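Local coordinates for protein cytosolic IMP-GMP specific 5'-nucleotidase (Legionella pneumophila subsp. pneumophila, PDB 4OHF) that probably hydrolyses the 5'-phosphate of purine nucleoside monophosphates such as IMP and GMP, as a magnesium-binding cytosolic nucleotidase of the HAD superfamily, at residues Phe250-Pro262 / Ile274-Phe287. Numbering follows the deposited sequence.
Sequences FFYDNLRFLSVNP and IVPGVYQGGNAKKF
The F257 ring lies flat over the backbone of G282, and the opposite face carries I274, whose CD1 sits 4.2 Å from the F257 ring centroid. Around the rim, CB of F287 and the aliphatic chain of K286 lie near the ring plane, F287 CB coming to 4.0 Å from F257 CZ; K286 runs on past the ring to a salt bridge with D290. A chi1 of -86°, with CG anti to the carbonyl carbon, places the F257 ring between G282 and I274. G282 has no side chain where the ring covers it; a CB there would run into the ring. A second ring, F250, presents one face to the N283-A284 peptide, with A284 N 3.4 Å above the ring plane.

From F257 onward the segments form an antiparallel pair: L258 and Q280 exchange two backbone hydrogen bonds, and V260 N reaches V278 O. Strand 277-281 lies between a parallel neighbour, 240-243, and an antiparallel one, 257-260, so it is here that the HAD-like sheet changes from parallel to antiparallel. L258 and Q280 point the same way, side by side, toward the second subunit: Q280 OE1 accepts from ND2 of N269 of the second subunit, and both side chains pack on L258 of that subunit.

N283 ties the loop to helix 284-290. Its CG is tucked between backbone N and carbonyl carbon (chi1 66°), which lets the amide work in two directions: OD1 accepts from K286 N at 2.7 Å, nearly straight, as the N-cap, while ND2 donates to L255 O at 2.9 Å, the acceptor close to the amide plane. A284 N, at the first turn, bonds F250 O at 2.8 Å, joining the start of this helix to the short helix 249-252. Water 1 bridges L255 N and G282 O.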
loop_
_atom_site.group_PDB
_atom_site.type_symbol
_atom_site.label_atom_id
_atom_site.label_comp_id
_atom_site.label_asym_id
_atom_site.label_seq_id
_atom_site.Cartn_x
_atom_site.Cartn_y
_atom_site.Cartn_z
ATOM N N PHE B 250 0.911 10.076 20.031
ATOM C CA PHE B 250 1.870 10.294 21.106
ATOM C C PHE B 250 2.794 9.070 21.238
ATOM O O PHE B 250 3.989 9.195 21.501
ATOM C CB PHE B 250 1.165 10.490 22.442
ATOM C CG PHE B 250 2.105 10.502 23.630
ATOM C CD1 PHE B 250 2.573 11.710 24.164
ATOM C CD2 PHE B 250 2.543 9.310 24.202
ATOM C CE1 PHE B 250 3.459 11.727 25.247
ATOM C CE2 PHE B 250 3.423 9.315 25.274
ATOM C CZ PHE B 250 3.885 10.535 25.799
ATOM N N PHE B 251 2.220 7.885 21.074
ATOM C CA PHE B 251 2.959 6.644 21.198
ATOM C C PHE B 251 3.957 6.363 20.077
ATOM O O PHE B 251 5.044 5.871 20.337
ATOM C CB PHE B 251 1.981 5.469 21.297
ATOM C CG PHE B 251 1.098 5.521 22.499
ATOM C CD1 PHE B 251 -0.265 5.773 22.371
ATOM C CD2 PHE B 251 1.627 5.334 23.769
ATOM C CE1 PHE B 251 -1.086 5.837 23.493
ATOM C CE2 PHE B 251 0.822 5.397 24.894
ATOM C CZ PHE B 251 -0.543 5.648 24.757
ATOM N N TYR B 252 3.602 6.680 18.836
ATOM C CA TYR B 252 4.499 6.375 17.726
ATOM C C TYR B 252 5.056 7.542 16.924
ATOM O O TYR B 252 6.017 7.368 16.171
ATOM C CB TYR B 252 3.815 5.397 16.759
ATOM C CG TYR B 252 2.509 5.902 16.187
ATOM C CD1 TYR B 252 1.284 5.388 16.631
ATOM C CD2 TYR B 252 2.494 6.874 15.193
ATOM C CE1 TYR B 252 0.078 5.829 16.092
ATOM C CE2 TYR B 252 1.288 7.328 14.643
ATOM C CZ TYR B 252 0.085 6.796 15.101
ATOM O OH TYR B 252 -1.104 7.233 14.573
ATOM N N ASP B 253 4.462 8.720 17.063
ATOM C CA ASP B 253 4.936 9.876 16.318
ATOM C C ASP B 253 6.099 10.565 17.033
ATOM O O ASP B 253 6.684 9.997 17.955
ATOM C CB ASP B 253 3.784 10.842 16.093
ATOM C CG ASP B 253 3.874 11.537 14.757
ATOM O OD1 ASP B 253 2.830 11.681 14.070
ATOM O OD2 ASP B 253 5.006 11.938 14.399
ATOM N N ASN B 254 6.449 11.776 16.611
ATOM C CA ASN B 254 7.568 12.482 17.233
ATOM C C ASN B 254 7.246 13.942 17.569
ATOM O O ASN B 254 8.131 14.805 17.557
ATOM C CB ASN B 254 8.776 12.431 16.311
ATOM C CG ASN B 254 8.507 13.104 14.982
ATOM O OD1 ASN B 254 9.395 13.208 14.137
ATOM N ND2 ASN B 254 7.273 13.574 14.789
ATOM N N LEU B 255 5.979 14.214 17.855
ATOM C CA LEU B 255 5.540 15.551 18.209
ATOM C C LEU B 255 6.283 15.984 19.484
ATOM O O LEU B 255 6.580 15.163 20.347
ATOM C CB LEU B 255 4.020 15.516 18.403
ATOM C CG LEU B 255 3.355 14.860 17.177
ATOM C CD1 LEU B 255 1.851 14.775 17.345
ATOM C CD2 LEU B 255 3.710 15.667 15.916
ATOM N N ARG B 256 6.597 17.267 19.603
ATOM C CA ARG B 256 7.343 17.733 20.764
ATOM C C ARG B 256 6.546 18.036 22.028
ATOM O O ARG B 256 5.335 18.259 21.995
ATOM C CB ARG B 256 8.196 18.962 20.396
ATOM C CG ARG B 256 7.423 20.185 19.851
ATOM C CD ARG B 256 8.216 21.507 20.042
ATOM N NE ARG B 256 9.605 21.426 19.570
ATOM C CZ ARG B 256 9.967 21.220 18.302
ATOM N NH1 ARG B 256 11.256 21.160 17.980
ATOM N NH2 ARG B 256 9.045 21.080 17.349
ATOM N N PHE B 257 7.257 18.016 23.148
ATOM C CA PHE B 257 6.689 18.314 24.449
ATOM C C PHE B 257 6.672 19.827 24.635
ATOM O O PHE B 257 7.461 20.556 24.030
ATOM C CB PHE B 257 7.552 17.717 25.563
ATOM C CG PHE B 257 7.237 16.286 25.890
ATOM C CD1 PHE B 257 6.086 15.958 26.608
ATOM C CD2 PHE B 257 8.102 15.269 25.510
ATOM C CE1 PHE B 257 5.806 14.645 26.946
ATOM C CE2 PHE B 257 7.826 13.944 25.844
ATOM C CZ PHE B 257 6.674 13.635 26.567
ATOM N N LEU B 258 5.761 20.291 25.476
ATOM C CA LEU B 258 5.641 21.702 25.800
ATOM C C LEU B 258 5.508 21.735 27.313
ATOM O O LEU B 258 4.748 20.972 27.895
ATOM C CB LEU B 258 4.406 22.314 25.128
ATOM C CG LEU B 258 4.540 22.545 23.615
ATOM C CD1 LEU B 258 3.237 23.051 23.027
ATOM C CD2 LEU B 258 5.642 23.560 23.373
ATOM N N SER B 259 6.275 22.593 27.962
ATOM C CA SER B 259 6.210 22.665 29.412
ATOM C C SER B 259 5.069 23.581 29.826
ATOM O O SER B 259 4.956 24.700 29.325
ATOM C CB SER B 259 7.532 23.181 29.963
ATOM O OG SER B 259 7.509 23.165 31.373
ATOM N N VAL B 260 4.217 23.108 30.729
ATOM C CA VAL B 260 3.087 23.911 31.166
ATOM C C VAL B 260 3.289 24.502 32.545
ATOM O O VAL B 260 3.649 23.790 33.486
ATOM C CB VAL B 260 1.773 23.090 31.199
ATOM C CG1 VAL B 260 0.589 24.014 31.435
ATOM C CG2 VAL B 260 1.597 22.328 29.911
ATOM N N ASN B 261 3.068 25.810 32.650
ATOM C CA ASN B 261 3.162 26.511 33.921
ATOM C C ASN B 261 1.874 26.092 34.634
ATOM O O ASN B 261 0.779 26.445 34.198
ATOM C CB ASN B 261 3.178 28.018 33.676
ATOM C CG ASN B 261 3.327 28.821 34.953
ATOM O OD1 ASN B 261 2.451 28.810 35.826
ATOM N ND2 ASN B 261 4.441 29.529 35.068
ATOM N N PRO B 262 1.994 25.325 35.732
ATOM C CA PRO B 262 0.850 24.835 36.511
ATOM C C PRO B 262 -0.108 25.893 37.049
ATOM O O PRO B 262 -1.285 25.597 37.296
ATOM C CB PRO B 262 1.513 24.012 37.612
ATOM C CG PRO B 262 2.818 24.700 37.801
ATOM C CD PRO B 262 3.261 24.977 36.396
ATOM N N ILE B 274 12.732 16.159 30.114
ATOM C CA ILE B 274 11.555 16.626 30.835
ATOM C C ILE B 274 11.680 16.173 32.287
ATOM O O ILE B 274 12.150 15.074 32.576
ATOM C CB ILE B 274 10.245 16.056 30.237
ATOM C CG1 ILE B 274 10.280 14.529 30.263
ATOM C CG2 ILE B 274 10.054 16.562 28.810
ATOM C CD1 ILE B 274 9.020 13.895 29.726
ATOM N N VAL B 275 11.264 17.033 33.203
ATOM C CA VAL B 275 11.353 16.720 34.616
ATOM C C VAL B 275 9.953 16.735 35.199
ATOM O O VAL B 275 9.082 17.451 34.710
ATOM C CB VAL B 275 12.243 17.755 35.363
ATOM C CG1 VAL B 275 13.699 17.583 34.951
ATOM C CG2 VAL B 275 11.775 19.170 35.048
ATOM N N PRO B 276 9.728 15.954 36.262
ATOM C CA PRO B 276 8.413 15.893 36.893
ATOM C C PRO B 276 7.679 17.222 36.788
ATOM O O PRO B 276 8.242 18.279 37.065
ATOM C CB PRO B 276 8.745 15.509 38.327
ATOM C CG PRO B 276 9.927 14.590 38.143
ATOM C CD PRO B 276 10.753 15.308 37.106
ATOM N N GLY B 277 6.424 17.156 36.358
ATOM C CA GLY B 277 5.628 18.360 36.205
ATOM C C GLY B 277 4.515 18.167 35.192
ATOM O O GLY B 277 4.195 17.039 34.813
ATOM N N VAL B 278 3.930 19.274 34.747
ATOM C CA VAL B 278 2.846 19.227 33.783
ATOM C C VAL B 278 3.383 19.544 32.390
ATOM O O VAL B 278 4.278 20.370 32.256
ATOM C CB VAL B 278 1.760 20.239 34.151
ATOM C CG1 VAL B 278 0.580 20.086 33.208
ATOM C CG2 VAL B 278 1.338 20.036 35.595
ATOM N N TYR B 279 2.839 18.880 31.370
ATOM C CA TYR B 279 3.254 19.094 29.992
ATOM C C TYR B 279 2.074 18.988 29.024
ATOM O O TYR B 279 0.953 18.635 29.413
ATOM C CB TYR B 279 4.314 18.063 29.566
ATOM C CG TYR B 279 5.660 18.197 30.246
ATOM C CD1 TYR B 279 5.889 17.642 31.512
ATOM C CD2 TYR B 279 6.705 18.895 29.633
ATOM C CE1 TYR B 279 7.124 17.774 32.148
ATOM C CE2 TYR B 279 7.944 19.039 30.259
ATOM C CZ TYR B 279 8.151 18.475 31.519
ATOM O OH TYR B 279 9.382 18.593 32.142
ATOM N N GLN B 280 2.344 19.305 27.758
ATOM C CA GLN B 280 1.344 19.215 26.698
ATOM C C GLN B 280 2.018 18.521 25.512
ATOM O O GLN B 280 3.209 18.732 25.274
ATOM C CB GLN B 280 0.857 20.614 26.294
ATOM C CG GLN B 280 -0.159 20.593 25.166
ATOM C CD GLN B 280 -0.844 21.923 24.966
ATOM O OE1 GLN B 280 -1.585 22.378 25.834
ATOM N NE2 GLN B 280 -0.610 22.549 23.821
ATOM N N GLY B 281 1.264 17.690 24.790
ATOM C CA GLY B 281 1.821 16.970 23.650
ATOM C C GLY B 281 2.846 15.901 24.020
ATOM O O GLY B 281 2.613 15.078 24.918
ATOM N N GLY B 282 3.986 15.907 23.331
ATOM C CA GLY B 282 5.035 14.940 23.621
ATOM C C GLY B 282 4.969 13.651 22.809
ATOM O O GLY B 282 4.109 13.467 21.935
ATOM N N ASN B 283 5.898 12.748 23.097
ATOM C CA ASN B 283 5.946 11.467 22.411
ATOM C C ASN B 283 6.614 10.461 23.337
ATOM O O ASN B 283 7.520 10.812 24.101
ATOM C CB ASN B 283 6.700 11.585 21.064
ATOM C CG ASN B 283 8.185 11.904 21.228
ATOM O OD1 ASN B 283 8.972 11.074 21.687
ATOM N ND2 ASN B 283 8.570 13.113 20.850
ATOM N N ALA B 284 6.144 9.220 23.282
ATOM C CA ALA B 284 6.659 8.150 24.137
ATOM C C ALA B 284 8.163 7.972 24.082
ATOM O O ALA B 284 8.805 7.768 25.111
ATOM C CB ALA B 284 5.991 6.840 23.785
ATOM N N LYS B 285 8.714 8.028 22.877
ATOM C CA LYS B 285 10.145 7.867 22.682
ATOM C C LYS B 285 10.943 8.764 23.632
ATOM O O LYS B 285 11.732 8.278 24.449
ATOM C CB LYS B 285 10.495 8.191 21.228
ATOM C CG LYS B 285 11.982 8.191 20.900
ATOM C CD LYS B 285 12.567 6.795 20.838
ATOM C CE LYS B 285 13.445 6.615 19.589
ATOM N NZ LYS B 285 14.484 7.679 19.439
ATOM N N LYS B 286 10.723 10.073 23.536
ATOM C CA LYS B 286 11.443 11.009 24.390
ATOM C C LYS B 286 11.170 10.813 25.875
ATOM O O LYS B 286 12.079 10.928 26.692
ATOM C CB LYS B 286 11.122 12.452 23.992
ATOM C CG LYS B 286 11.777 13.488 24.890
ATOM C CD LYS B 286 11.901 14.818 24.172
ATOM C CE LYS B 286 12.133 15.958 25.151
ATOM N NZ LYS B 286 13.410 15.832 25.920
ATOM N N PHE B 287 9.919 10.514 26.215
ATOM C CA PHE B 287 9.516 10.317 27.604
ATOM C C PHE B 287 10.288 9.177 28.236
ATOM O O PHE B 287 10.818 9.296 29.341
ATOM C CB PHE B 287 8.006 10.029 27.672
ATOM C CG PHE B 287 7.487 9.794 29.065
ATOM C CD1 PHE B 287 7.544 8.528 29.645
ATOM C CD2 PHE B 287 6.933 10.845 29.802
ATOM C CE1 PHE B 287 7.054 8.305 30.938
ATOM C CE2 PHE B 287 6.440 10.638 31.097
ATOM C CZ PHE B 287 6.502 9.363 31.662
HETATM O O HOH W 1 4.322 12.206 19.043
HETATM O O HOH W 2 6.760 20.963 33.562
#